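Local coordinates for ABC transporter, periplasmic substrate-binding protein (Thermotoga maritima, PDB 2HPG) that probably captures a small solute in the periplasm and delivers it to a tripartite ATP-independent (TRAP) membrane transporter, at residues Leu11-Val16 against Glu231-Asp236; Gly69-Ser74 against Leu227-Ile232; Met87-Phe92 against Lys299-Asn304; Asn206-Gly211 against Gln274-Lys279; Val215-Ser220 against Gly280-Pro285. All coordinates share one frame; numbering follows the deposited sequence.

Contact 1 of 5, residues Leu11-Val16 against Glu231-Asp236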
# COMPACT_ATOMS: atom_id res chain seq x y z
N LEU A 11 8.56 -19.72 8.27
CA LEU A 11 8.64 -18.36 7.72
C LEU A 11 8.11 -17.40 8.77
O LEU A 11 7.01 -17.60 9.28
CB LEU A 11 7.79 -18.23 6.44
CG LEU A 11 7.77 -16.84 5.78
CD1 LEU A 11 9.16 -16.41 5.32
CD2 LEU A 11 6.77 -16.81 4.60
N ARG A 12 8.87 -16.36 9.09
CA ARG A 12 8.40 -15.28 9.97
C ARG A 12 8.09 -14.04 9.14
O ARG A 12 8.97 -13.45 8.54
CB ARG A 12 9.45 -15.00 11.04
CG ARG A 12 9.79 -16.27 11.77
CD ARG A 12 10.58 -16.08 13.06
NE ARG A 12 10.70 -17.39 13.70
CZ ARG A 12 11.52 -18.36 13.31
NH1 ARG A 12 12.35 -18.21 12.27
NH2 ARG A 12 11.52 -19.50 13.96
N PHE A 13 6.81 -13.66 9.11
CA PHE A 13 6.34 -12.64 8.20
C PHE A 13 5.87 -11.43 8.97
O PHE A 13 4.93 -11.54 9.74
CB PHE A 13 5.19 -13.19 7.37
CG PHE A 13 4.96 -12.41 6.10
CD1 PHE A 13 5.60 -12.77 4.94
CD2 PHE A 13 4.11 -11.33 6.09
CE1 PHE A 13 5.41 -12.06 3.77
CE2 PHE A 13 3.92 -10.61 4.93
CZ PHE A 13 4.57 -10.98 3.77
N GLY A 14 6.50 -10.27 8.74
CA GLY A 14 6.25 -9.11 9.57
C GLY A 14 5.64 -7.88 8.90
O GLY A 14 5.42 -7.83 7.69
N HIS A 15 5.40 -6.87 9.73
CA HIS A 15 4.84 -5.61 9.27
C HIS A 15 3.41 -5.74 8.74
O HIS A 15 3.02 -5.00 7.85
CB HIS A 15 5.75 -4.95 8.22
CG HIS A 15 6.96 -4.29 8.80
ND1 HIS A 15 7.81 -3.49 8.06
CD2 HIS A 15 7.47 -4.31 10.05
CE1 HIS A 15 8.79 -3.06 8.83
NE2 HIS A 15 8.61 -3.55 10.05
N VAL A 16 2.62 -6.63 9.32
CA VAL A 16 1.26 -6.82 8.83
C VAL A 16 0.25 -5.86 9.50
O VAL A 16 -0.95 -6.16 9.56
CB VAL A 16 0.79 -8.28 8.97
CG1 VAL A 16 1.83 -9.21 8.38
CG2 VAL A 16 0.47 -8.64 10.43
N GLU A 231 4.15 -8.08 -1.09
CA GLU A 231 4.43 -9.08 -0.07
C GLU A 231 5.68 -9.82 -0.52
O GLU A 231 5.66 -10.50 -1.54
CB GLU A 231 3.23 -10.02 0.09
CG GLU A 231 1.90 -9.29 0.27
CD GLU A 231 1.89 -8.34 1.44
OE1 GLU A 231 2.50 -8.70 2.45
OE2 GLU A 231 1.27 -7.23 1.35
N ILE A 232 6.77 -9.63 0.22
CA ILE A 232 8.08 -10.13 -0.21
C ILE A 232 8.66 -11.17 0.74
O ILE A 232 8.34 -11.16 1.93
CB ILE A 232 9.10 -8.97 -0.43
CG1 ILE A 232 9.43 -8.24 0.88
CG2 ILE A 232 8.55 -7.97 -1.46
CD1 ILE A 232 10.55 -7.22 0.76
N VAL A 233 9.46 -12.08 0.18
CA VAL A 233 10.30 -13.01 0.94
C VAL A 233 11.69 -13.08 0.29
O VAL A 233 11.90 -12.57 -0.80
CB VAL A 233 9.72 -14.45 1.03
CG1 VAL A 233 8.44 -14.50 1.87
CG2 VAL A 233 9.49 -15.08 -0.37
N SER A 234 12.64 -13.71 1.00
CA SER A 234 13.96 -13.99 0.44
C SER A 234 13.85 -14.91 -0.76
O SER A 234 13.24 -15.97 -0.66
CB SER A 234 14.86 -14.67 1.48
OG SER A 234 16.06 -15.09 0.88
N ALA A 235 14.45 -14.50 -1.88
CA ALA A 235 14.47 -15.36 -3.07
C ALA A 235 15.22 -16.66 -2.79
O ALA A 235 14.78 -17.74 -3.21
CB ALA A 235 15.11 -14.62 -4.24
N ASP A 236 16.34 -16.57 -2.05
CA ASP A 236 17.14 -17.74 -1.67
C ASP A 236 16.34 -18.74 -0.86
O ASP A 236 16.36 -19.92 -1.15
CB ASP A 236 18.37 -17.34 -0.86
CG ASP A 236 19.44 -16.66 -1.70
OD1 ASP A 236 19.50 -16.91 -2.94
OD2 ASP A 236 20.21 -15.87 -1.12
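Phe13 and Val233 are the nearest residues of the two segments, CA atoms 8.3 Å apart, because strands 11-14 and 231-234 are not neighbours in the sheet: their axes stay 8.9 Å apart at 143°, and strand 68-73 runs between them. The contact is therefore made almost wholly by side chains, with one backbone carbonyl, Ile232 O, joining in. Phe13 carries most of it. With CG anti to the backbone N (chi1 -160°), its ring swings across toward Glu231, whose carboxylate meets the far edge of the ring, OE1 lying 3.4 Å from Phe13 CZ and close to the ring plane. The glutamate gets there by a chain bent at chi2, and its carboxylate is turned 36° from the ring. Phe13 CE1 also comes within 3.6 Å of Ile232 O. Further along, both methyls of Leu11 meet one branch of Val233, CD2 lying 3.9 Å from Val233 CG1, with the two side chains at about a right angle. Phe27 and Trp30 of helix 22-37 also pack on Phe13, enclosing the ring in the sheet-helix interior of this solute-binding fold. Cutting Phe13 back to an alanine would probably open a gap between sheet and helix and leave Glu231 OE1 without its aromatic neighbour. The positively polarised rim of a phenyl ring suits a carboxylate oxygen, so the edge-on approach is consistent with a mild electrostatic attraction in this buried setting.

Contact 2 of 5, residues Gly69-Ser74 against Leu227-Ile232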
# COMPACT_ATOMS: atom_id res chain seq x y z
N GLY A 69 9.72 -12.54 5.78
CA GLY A 69 8.98 -11.80 4.78
C GLY A 69 8.45 -10.51 5.33
O GLY A 69 8.41 -10.32 6.55
N TRP A 70 8.05 -9.61 4.43
CA TRP A 70 7.48 -8.33 4.84
C TRP A 70 6.35 -7.89 3.93
O TRP A 70 6.39 -8.10 2.70
CB TRP A 70 8.54 -7.22 4.87
CG TRP A 70 9.75 -7.57 5.64
CD1 TRP A 70 10.94 -8.02 5.13
CD2 TRP A 70 9.91 -7.51 7.06
NE1 TRP A 70 11.83 -8.26 6.16
CE2 TRP A 70 11.22 -7.95 7.35
CE3 TRP A 70 9.07 -7.14 8.11
CZ2 TRP A 70 11.71 -8.01 8.66
CZ3 TRP A 70 9.56 -7.20 9.41
CH2 TRP A 70 10.87 -7.64 9.67
N ASN A 71 5.36 -7.28 4.57
CA ASN A 71 4.34 -6.49 3.91
C ASN A 71 4.94 -5.13 3.67
O ASN A 71 5.07 -4.35 4.61
CB ASN A 71 3.12 -6.40 4.84
CG ASN A 71 2.06 -5.42 4.35
OD1 ASN A 71 1.52 -5.57 3.26
ND2 ASN A 71 1.70 -4.44 5.19
N THR A 72 5.34 -4.83 2.44
CA THR A 72 5.96 -3.53 2.15
C THR A 72 5.20 -2.86 0.99
O THR A 72 4.02 -3.12 0.80
CB THR A 72 7.46 -3.71 1.86
OG1 THR A 72 8.09 -2.44 1.70
CG2 THR A 72 7.68 -4.56 0.64
N ASP A 73 5.85 -1.97 0.23
CA ASP A 73 5.19 -1.35 -0.93
C ASP A 73 6.20 -0.96 -2.02
O ASP A 73 7.40 -1.11 -1.83
CB ASP A 73 4.37 -0.16 -0.48
CG ASP A 73 5.20 0.92 0.17
OD1 ASP A 73 6.38 1.11 -0.21
OD2 ASP A 73 4.65 1.59 1.05
N SER A 74 5.69 -0.49 -3.17
CA SER A 74 6.56 -0.16 -4.31
C SER A 74 7.32 1.15 -4.10
O SER A 74 8.28 1.43 -4.80
CB SER A 74 5.78 -0.13 -5.63
OG SER A 74 4.82 0.92 -5.67
N LEU A 227 -3.42 2.42 -2.06
CA LEU A 227 -2.25 1.77 -1.45
C LEU A 227 -2.18 0.29 -1.78
O LEU A 227 -2.98 -0.54 -1.31
CB LEU A 227 -2.21 2.02 0.07
CG LEU A 227 -1.07 1.40 0.88
CD1 LEU A 227 0.26 1.43 0.15
CD2 LEU A 227 -0.98 2.14 2.23
N ILE A 228 -1.22 -0.03 -2.65
CA ILE A 228 -0.97 -1.39 -3.08
C ILE A 228 0.23 -1.89 -2.30
O ILE A 228 1.33 -1.35 -2.43
CB ILE A 228 -0.64 -1.44 -4.58
CG1 ILE A 228 -1.79 -0.84 -5.41
CG2 ILE A 228 -0.38 -2.89 -5.01
CD1 ILE A 228 -1.33 -0.48 -6.85
N ASN A 229 0.03 -2.92 -1.50
CA ASN A 229 1.15 -3.50 -0.77
C ASN A 229 1.77 -4.63 -1.55
O ASN A 229 1.09 -5.37 -2.28
CB ASN A 229 0.71 -3.97 0.61
CG ASN A 229 0.44 -2.82 1.57
OD1 ASN A 229 -0.70 -2.57 1.95
ND2 ASN A 229 1.49 -2.10 1.94
N PHE A 230 3.09 -4.77 -1.38
CA PHE A 230 3.86 -5.85 -1.98
C PHE A 230 4.33 -6.78 -0.88
O PHE A 230 4.83 -6.34 0.14
CB PHE A 230 5.06 -5.29 -2.72
CG PHE A 230 4.73 -4.79 -4.07
CD1 PHE A 230 5.25 -5.41 -5.19
CD2 PHE A 230 3.86 -3.72 -4.24
CE1 PHE A 230 4.93 -4.95 -6.45
CE2 PHE A 230 3.53 -3.27 -5.50
CZ PHE A 230 4.08 -3.89 -6.60
N GLU A 231 4.15 -8.08 -1.09
CA GLU A 231 4.43 -9.08 -0.07
C GLU A 231 5.68 -9.82 -0.52
O GLU A 231 5.66 -10.50 -1.54
CB GLU A 231 3.23 -10.02 0.09
CG GLU A 231 1.90 -9.29 0.27
CD GLU A 231 1.89 -8.34 1.44
OE1 GLU A 231 2.50 -8.70 2.45
OE2 GLU A 231 1.27 -7.23 1.35
N ILE A 232 6.77 -9.63 0.22
CA ILE A 232 8.08 -10.13 -0.21
C ILE A 232 8.66 -11.17 0.74
O ILE A 232 8.34 -11.16 1.93
CB ILE A 232 9.10 -8.97 -0.43
CG1 ILE A 232 9.43 -8.24 0.88
CG2 ILE A 232 8.55 -7.97 -1.46
CD1 ILE A 232 10.55 -7.22 0.76
O HOH W 1 2.82 0.32 -3.65
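Thr72 O is gripped twice by strand 227-232: by the backbone N of Phe230 at 2.9 Å and by Asn229 ND2 at 3.0 Å. The two donors reach the oxygen from opposite faces of its carbonyl plane, each well out of that plane, while the oxygen lies in the amide plane of Asn229 and the side-chain bond is nearly straight at 169°. The other end of that amide is held too, since Asn229 OD1 accepts from Tyr23 and Gln139, which fixes its rotation. Thr72 N returns a bond to Phe230 O at 2.8 Å, and Trp70 and Ile232 exchange a second pair, with Ile232 N 2.9 Å from Trp70 O. These are the hydrogen-bonded pairs of an antiparallel ladder that joins strand 68-73 to the long strand 218-234, at the heart of the mixed sheet of this periplasmic binding protein. Between them Asn71 and Glu231 form a non-hydrogen-bonded pair, their side chains side by side and their flat ends nearly coplanar. Where the strands part, a water bridges Ser74 N and Ile228 O, and Asp73 OD1 caps Arg76 N at the start of the following helix. On the face shared by Trp70, Thr72, Phe230 and Ile232 the contact becomes apolar. Ile232 CD1 lies 3.9 Å from Thr72 CG2, and its CG1, set between the backbone N and the carbonyl carbon (chi1 66°), is 4.2 Å from Trp70 CB. Ser74 CB rests 3.9 Å from Phe230 CE2, and Phe135 meets the same phenylalanine ring.

Contact 3 of 5, residues Met87-Phe92 against Lys299-Asn304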
# COMPACT_ATOMS: atom_id res chain seq x y z
N MSE A 87 4.02 2.47 -9.11
CA MSE A 87 2.77 1.99 -8.53
C MSE A 87 2.40 2.60 -7.16
O MSE A 87 1.36 2.27 -6.60
CB MSE A 87 2.77 0.46 -8.45
CG MSE A 87 3.14 -0.18 -9.78
SE MSE A 87 2.82 -2.06 -9.90
CE MSE A 87 1.22 -2.23 -8.80
N ASN A 88 3.24 3.50 -6.65
CA ASN A 88 2.95 4.24 -5.40
C ASN A 88 2.74 5.74 -5.66
O ASN A 88 2.64 6.55 -4.72
CB ASN A 88 4.07 4.04 -4.36
CG ASN A 88 3.53 3.79 -2.95
OD1 ASN A 88 2.84 4.63 -2.38
ND2 ASN A 88 3.81 2.63 -2.41
N LEU A 89 2.66 6.10 -6.93
CA LEU A 89 2.47 7.49 -7.29
C LEU A 89 0.98 7.86 -7.36
O LEU A 89 0.10 7.00 -7.59
CB LEU A 89 3.23 7.81 -8.60
CG LEU A 89 4.73 8.02 -8.43
CD1 LEU A 89 5.34 8.38 -9.76
CD2 LEU A 89 5.03 9.11 -7.43
N ALA A 90 0.71 9.14 -7.13
CA ALA A 90 -0.66 9.66 -7.08
C ALA A 90 -1.41 9.28 -8.33
O ALA A 90 -0.88 9.40 -9.42
CB ALA A 90 -0.66 11.18 -6.89
N TYR A 91 -2.64 8.80 -8.15
CA TYR A 91 -3.57 8.42 -9.24
C TYR A 91 -3.15 7.30 -10.17
O TYR A 91 -3.86 7.05 -11.13
CB TYR A 91 -4.04 9.65 -10.05
CG TYR A 91 -4.83 10.59 -9.20
CD1 TYR A 91 -4.26 11.75 -8.71
CD2 TYR A 91 -6.13 10.28 -8.82
CE1 TYR A 91 -4.98 12.59 -7.88
CE2 TYR A 91 -6.86 11.14 -8.00
CZ TYR A 91 -6.29 12.28 -7.55
OH TYR A 91 -7.00 13.12 -6.71
N PHE A 92 -2.05 6.60 -9.87
CA PHE A 92 -1.63 5.44 -10.68
C PHE A 92 -2.79 4.53 -11.10
O PHE A 92 -2.94 4.21 -12.28
CB PHE A 92 -0.52 4.61 -9.97
CG PHE A 92 -0.22 3.30 -10.68
CD1 PHE A 92 0.63 3.28 -11.78
CD2 PHE A 92 -0.82 2.12 -10.28
CE1 PHE A 92 0.88 2.08 -12.47
CE2 PHE A 92 -0.61 0.93 -10.96
CZ PHE A 92 0.27 0.91 -12.05
N LYS A 299 0.85 14.39 -12.61
CA LYS A 299 1.81 14.06 -13.68
C LYS A 299 3.21 14.60 -13.42
O LYS A 299 4.20 13.97 -13.78
CB LYS A 299 1.31 14.56 -15.05
CG LYS A 299 0.02 13.87 -15.55
CD LYS A 299 0.24 12.38 -15.94
CE LYS A 299 -0.89 11.83 -16.84
NZ LYS A 299 -0.43 10.72 -17.75
N GLN A 300 3.32 15.75 -12.77
CA GLN A 300 4.63 16.33 -12.46
C GLN A 300 5.48 15.51 -11.46
O GLN A 300 6.70 15.61 -11.45
CB GLN A 300 4.46 17.77 -11.95
CG GLN A 300 5.76 18.60 -11.89
CD GLN A 300 6.47 18.71 -13.24
OE1 GLN A 300 5.83 18.96 -14.27
NE2 GLN A 300 7.78 18.51 -13.24
N ALA A 301 4.83 14.72 -10.61
CA ALA A 301 5.56 13.80 -9.73
C ALA A 301 6.18 12.67 -10.56
O ALA A 301 7.31 12.26 -10.32
CB ALA A 301 4.63 13.23 -8.66
N TYR A 302 5.44 12.18 -11.55
CA TYR A 302 5.95 11.14 -12.44
C TYR A 302 7.22 11.65 -13.16
O TYR A 302 8.24 10.94 -13.24
CB TYR A 302 4.89 10.70 -13.44
CG TYR A 302 3.75 9.90 -12.83
CD1 TYR A 302 3.62 8.54 -13.06
CD2 TYR A 302 2.80 10.51 -12.02
CE1 TYR A 302 2.57 7.81 -12.51
CE2 TYR A 302 1.75 9.79 -11.46
CZ TYR A 302 1.65 8.44 -11.70
OH TYR A 302 0.61 7.73 -11.14
N LYS A 303 7.17 12.89 -13.63
CA LYS A 303 8.30 13.51 -14.31
C LYS A 303 9.47 13.80 -13.37
O LYS A 303 10.62 13.53 -13.71
CB LYS A 303 7.84 14.79 -15.01
CG LYS A 303 6.94 14.52 -16.23
CD LYS A 303 6.24 15.78 -16.79
CE LYS A 303 7.06 17.07 -16.61
NZ LYS A 303 8.46 16.98 -17.12
N ASN A 304 9.20 14.35 -12.18
CA ASN A 304 10.27 14.65 -11.24
C ASN A 304 11.08 13.42 -10.79
O ASN A 304 12.27 13.52 -10.49
CB ASN A 304 9.72 15.38 -10.01
CG ASN A 304 9.27 16.80 -10.33
OD1 ASN A 304 9.28 17.21 -11.50
ND2 ASN A 304 8.85 17.55 -9.30
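Tyr302 reaches from its helix into the turn at residues 89-92 and donates its hydroxyl to Ala90 O, OH to O 2.8 Å. Its CG is anti to the carbonyl carbon (chi1 -71°), which carries the ring out from the helix to the turn. The carbonyl oxygen lies at the edge of the ring, near the ring plane, whereas the hydroxyl stands 44° out of the plane of the carbonyl. Leu89 covers one face of the same ring: its CD1 sits 3.7 Å from the Tyr302 centroid, a CH-pi contact over the centre, while Leu89 CB lies 3.5 Å from Tyr302 CZ. Leucine and tyrosine slide past each other in opposite directions, so a single aliphatic chain lines the ring from its base to its hydroxyl end. The other branch, Leu89 CD2, touches Ala301 CB at 4.3 Å. The receiving element is a type II beta turn from Leu89 to Phe92, closed by Phe92 N to Leu89 O, with Tyr91 as N-cap of helix 92-95; the tyrosine at 302 thus docks the loop between helices 74-77 and 92-95 on helix 291-305. A phenylalanine in place of Tyr302 would probably keep the face against Leu89 but leave Ala90 O without its hydroxyl donor. Further out, Ser172 OG accepts from Ala90 N, and Tyr91 OH bonds Thr222 O, anchoring the turn to its surroundings. Helix 308-318 packs on both Phe92 and Tyr302 through Leu311.

Contact 4 of 5, residues Asn206-Gly211 against Gln274-Lys279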
# COMPACT_ATOMS: atom_id res chain seq x y z
N ASN A 206 -7.91 4.37 9.10
CA ASN A 206 -6.79 5.03 9.78
C ASN A 206 -7.30 6.21 10.59
O ASN A 206 -6.93 6.40 11.76
CB ASN A 206 -5.79 5.62 8.77
CG ASN A 206 -5.00 4.59 7.98
OD1 ASN A 206 -4.83 3.44 8.39
ND2 ASN A 206 -4.53 5.00 6.81
N VAL A 207 -8.14 7.03 9.97
CA VAL A 207 -8.67 8.22 10.63
C VAL A 207 -9.52 7.82 11.83
O VAL A 207 -9.38 8.38 12.92
CB VAL A 207 -9.51 9.10 9.69
CG1 VAL A 207 -10.22 10.23 10.47
CG2 VAL A 207 -8.62 9.67 8.56
N TYR A 208 -10.39 6.83 11.65
CA TYR A 208 -11.27 6.43 12.75
C TYR A 208 -10.51 5.77 13.93
O TYR A 208 -10.71 6.11 15.12
CB TYR A 208 -12.37 5.49 12.28
CG TYR A 208 -13.38 5.21 13.40
CD1 TYR A 208 -14.36 6.12 13.71
CD2 TYR A 208 -13.33 4.02 14.13
CE1 TYR A 208 -15.28 5.88 14.74
CE2 TYR A 208 -14.23 3.77 15.17
CZ TYR A 208 -15.21 4.71 15.46
OH TYR A 208 -16.15 4.50 16.48
N ASN A 209 -9.70 4.78 13.60
CA ASN A 209 -8.96 4.03 14.63
C ASN A 209 -7.93 4.91 15.35
O ASN A 209 -7.61 4.67 16.49
CB ASN A 209 -8.29 2.80 14.02
CG ASN A 209 -9.29 1.74 13.60
OD1 ASN A 209 -10.32 1.55 14.25
ND2 ASN A 209 -8.99 1.01 12.54
N GLY A 210 -7.40 5.92 14.67
CA GLY A 210 -6.52 6.88 15.34
C GLY A 210 -7.21 7.99 16.13
O GLY A 210 -6.52 8.86 16.72
N GLY A 211 -8.55 7.99 16.12
CA GLY A 211 -9.35 9.03 16.75
C GLY A 211 -9.03 10.40 16.22
O GLY A 211 -9.19 11.40 16.92
N GLN A 274 -19.06 5.95 7.57
CA GLN A 274 -20.27 6.17 8.38
C GLN A 274 -19.93 6.46 9.82
O GLN A 274 -20.57 7.33 10.45
CB GLN A 274 -21.22 4.96 8.34
CG GLN A 274 -21.81 4.59 7.00
CD GLN A 274 -22.45 5.73 6.25
OE1 GLN A 274 -21.78 6.66 5.83
NE2 GLN A 274 -23.76 5.64 6.04
N LYS A 275 -18.96 5.73 10.38
CA LYS A 275 -18.54 5.99 11.76
C LYS A 275 -17.91 7.36 11.91
O LYS A 275 -18.10 8.02 12.91
CB LYS A 275 -17.55 4.93 12.25
CG LYS A 275 -18.21 3.60 12.53
CD LYS A 275 -17.22 2.51 12.70
CE LYS A 275 -17.83 1.36 13.51
NZ LYS A 275 -17.11 0.06 13.27
N CYS A 276 -17.16 7.80 10.91
CA CYS A 276 -16.52 9.12 10.95
C CYS A 276 -17.55 10.25 10.89
O CYS A 276 -17.45 11.26 11.59
CB CYS A 276 -15.51 9.29 9.81
SG CYS A 276 -13.90 8.42 10.04
N ILE A 277 -18.53 10.08 10.00
CA ILE A 277 -19.68 10.98 9.92
C ILE A 277 -20.37 11.04 11.27
O ILE A 277 -20.63 12.11 11.80
CB ILE A 277 -20.67 10.54 8.82
CG1 ILE A 277 -20.06 10.78 7.44
CG2 ILE A 277 -21.98 11.33 8.89
CD1 ILE A 277 -20.93 10.31 6.27
N GLU A 278 -20.60 9.88 11.87
CA GLU A 278 -21.20 9.83 13.21
C GLU A 278 -20.35 10.44 14.33
O GLU A 278 -20.87 10.71 15.42
CB GLU A 278 -21.56 8.38 13.52
CG GLU A 278 -22.65 7.88 12.58
CD GLU A 278 -22.66 6.39 12.35
OE1 GLU A 278 -21.84 5.64 12.93
OE2 GLU A 278 -23.52 5.95 11.55
N LYS A 279 -19.06 10.65 14.09
CA LYS A 279 -18.18 11.34 15.04
C LYS A 279 -18.03 12.80 14.70
O LYS A 279 -17.28 13.51 15.34
CB LYS A 279 -16.81 10.65 15.10
CG LYS A 279 -16.85 9.28 15.69
CD LYS A 279 -17.14 9.35 17.20
CE LYS A 279 -17.23 7.97 17.81
NZ LYS A 279 -17.30 8.01 19.30
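Tyr208 and Lys275 lead a side-chain contact between two helix ends, the last turn of the short helix 204-209 and the C-terminal turns of the long helix 243-278, near the surface of the protein. It is held by van der Waals and CH-pi contacts. The tyrosine projects toward the long helix with CG anti to its own N (chi1 -173°), which lays one ring face against Lys275. Lys275 CB sits 3.9 Å from the Tyr208 ring centroid, and the extended lysine chain continues across that face, with CD displaced toward the rim. Ring and chain cross at about a right angle. Lys279 approaches differently: its CG lies at the ring edge, 3.9 Å from Tyr208 CE1, and the chain bends at chi2 to run on past the hydroxyl. At the ring's base the contact turns buried. Cys276 SG touches both Tyr208 CB (4.0 Å) and Val207 CG1 (4.1 Å). The short helix then stops in a Schellman motif, with Gly211 at positive phi. Next to this pair of helix ends, Met281, in the loop leading to strand 282-284, packs on both Val207 and Cys276, while Tyr213 touches Lys279 from the loop after helix 204-209.

Contact 5 of 5, residues Val215-Ser220 against Gly280-Pro285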
# COMPACT_ATOMS: atom_id res chain seq x y z
N VAL A 215 -9.46 16.00 16.09
CA VAL A 215 -8.57 17.15 15.81
C VAL A 215 -8.58 17.64 14.36
O VAL A 215 -8.04 18.70 14.06
CB VAL A 215 -7.11 16.86 16.29
CG1 VAL A 215 -7.03 17.01 17.80
CG2 VAL A 215 -6.59 15.46 15.80
N LEU A 216 -9.17 16.84 13.47
CA LEU A 216 -9.36 17.20 12.08
C LEU A 216 -10.85 17.02 11.74
O LEU A 216 -11.48 16.04 12.11
CB LEU A 216 -8.48 16.31 11.18
CG LEU A 216 -6.96 16.41 11.34
CD1 LEU A 216 -6.26 15.14 10.78
CD2 LEU A 216 -6.40 17.67 10.62
N LYS A 217 -11.40 17.99 11.02
CA LYS A 217 -12.83 18.04 10.73
C LYS A 217 -13.20 17.47 9.36
O LYS A 217 -14.26 16.84 9.22
CB LYS A 217 -13.36 19.47 10.85
CG LYS A 217 -14.80 19.63 10.35
CD LYS A 217 -15.39 20.95 10.76
CE LYS A 217 -16.73 21.20 10.03
NZ LYS A 217 -17.43 22.41 10.54
N TYR A 218 -12.36 17.70 8.35
CA TYR A 218 -12.73 17.37 6.97
C TYR A 218 -12.02 16.18 6.34
O TYR A 218 -10.79 16.05 6.41
CB TYR A 218 -12.47 18.57 6.05
CG TYR A 218 -13.31 19.77 6.36
CD1 TYR A 218 -14.59 19.89 5.84
CD2 TYR A 218 -12.84 20.78 7.19
CE1 TYR A 218 -15.39 20.98 6.13
CE2 TYR A 218 -13.62 21.88 7.48
CZ TYR A 218 -14.89 21.96 6.95
OH TYR A 218 -15.68 23.03 7.24
N MSE A 219 -12.82 15.31 5.73
CA MSE A 219 -12.32 14.28 4.84
C MSE A 219 -12.69 14.69 3.42
O MSE A 219 -13.88 14.72 3.09
CB MSE A 219 -12.94 12.93 5.18
CG MSE A 219 -12.14 11.77 4.66
SE MSE A 219 -10.89 11.15 6.00
CE MSE A 219 -10.36 9.49 5.13
N SER A 220 -11.70 15.05 2.60
CA SER A 220 -11.96 15.45 1.23
C SER A 220 -11.53 14.33 0.29
O SER A 220 -10.35 13.94 0.27
CB SER A 220 -11.21 16.73 0.88
OG SER A 220 -11.33 17.72 1.89
N GLY A 280 -18.74 13.25 13.66
CA GLY A 280 -18.92 14.65 13.40
C GLY A 280 -18.05 15.22 12.30
O GLY A 280 -17.97 16.43 12.16
N MSE A 281 -17.41 14.36 11.51
CA MSE A 281 -16.57 14.84 10.42
C MSE A 281 -17.42 15.28 9.24
O MSE A 281 -18.50 14.74 9.01
CB MSE A 281 -15.61 13.75 9.96
CG MSE A 281 -14.58 13.38 10.99
SE MSE A 281 -13.15 12.41 10.12
CE MSE A 281 -12.12 13.89 9.33
N ALA A 282 -16.92 16.26 8.50
CA ALA A 282 -17.53 16.71 7.27
C ALA A 282 -16.82 16.09 6.09
O ALA A 282 -15.62 16.27 5.94
CB ALA A 282 -17.45 18.22 7.16
N VAL A 283 -17.56 15.36 5.27
CA VAL A 283 -17.00 14.74 4.07
C VAL A 283 -17.24 15.64 2.89
O VAL A 283 -18.36 16.06 2.67
CB VAL A 283 -17.66 13.38 3.79
CG1 VAL A 283 -17.17 12.79 2.48
CG2 VAL A 283 -17.37 12.45 4.93
N ILE A 284 -16.18 15.97 2.14
CA ILE A 284 -16.29 16.62 0.85
C ILE A 284 -16.28 15.52 -0.20
O ILE A 284 -15.24 14.92 -0.43
CB ILE A 284 -15.13 17.59 0.60
CG1 ILE A 284 -14.98 18.56 1.77
CG2 ILE A 284 -15.36 18.34 -0.69
CD1 ILE A 284 -16.21 19.39 2.05
N PRO A 285 -17.45 15.19 -0.79
CA PRO A 285 -17.54 14.02 -1.64
C PRO A 285 -16.74 14.19 -2.92
O PRO A 285 -16.43 15.32 -3.30
CB PRO A 285 -19.04 13.90 -1.97
CG PRO A 285 -19.72 14.98 -1.26
CD PRO A 285 -18.73 15.92 -0.69
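Lys217 and Tyr218 together face Thr146 in a classic beta bulge, and right beside this irregularity Lys217 O takes the first bond from the partner strand, Ala282 N, at 2.8 Å. From there the strands run parallel, 18° apart. Met219 provides both remaining bonds: its N donates to Ala282 O at 3.0 Å, and its O accepts from Ile284 N at 2.8 Å, so one residue is tied to two alternate residues of the short strand in the usual parallel pattern. On the face of Tyr218, Ala282, Ser220 and Ile284, the tyrosine ring stands beside the alanine, CD1 3.6 Å from Ala282 CB, and reaches on to Ile284 CD1 at 4.2 Å. Lys217 lays its CG against one face of that ring. Ser220 OG lies 3.7 Å from Ile284 CG1 and makes its polar bond to Ile150 N. Met281, a selenomethionine, bends at chi3 (80°) and brings its methyl up to the backbone beside the bulge, CE 3.6 Å from Leu216 O. Gly280, at positive phi, ends the preceding helix in a Schellman motif; a CB at these backbone angles would collide with the carbonyl oxygen of Lys279. Strand 282-284 thus joins the mixed sheet alongside the start of strand 218-234, which pairs on its other side with strand 130-146. Helix 204-209 packs on Met281 through Val207 and on Val283 through Tyr204.

Contacts 1, 2 and 5 all use the long strand 218-234, whose two ends lie far apart: contacts 1 and 5 have centres about 36 Å apart, on opposite sides of the chain's centre. Contacts 1 and 2 are buried and touching, strand 68-73 of contact 2 lying between the strands that contact 1 joins through side chains. Contact 2 is an antiparallel ladder, contact 5 a shorter parallel one, partly buried. Contact 3, also buried, trades ladder bonds for one hydroxyl bond and ring packing, and meets contact 2 where Ser74 packs near Asn88. Contact 4, partly buried, sets a tyrosine ring against lysine chains, with a cysteine at its buried base, and adjoins contact 5 through Val207 and Met281.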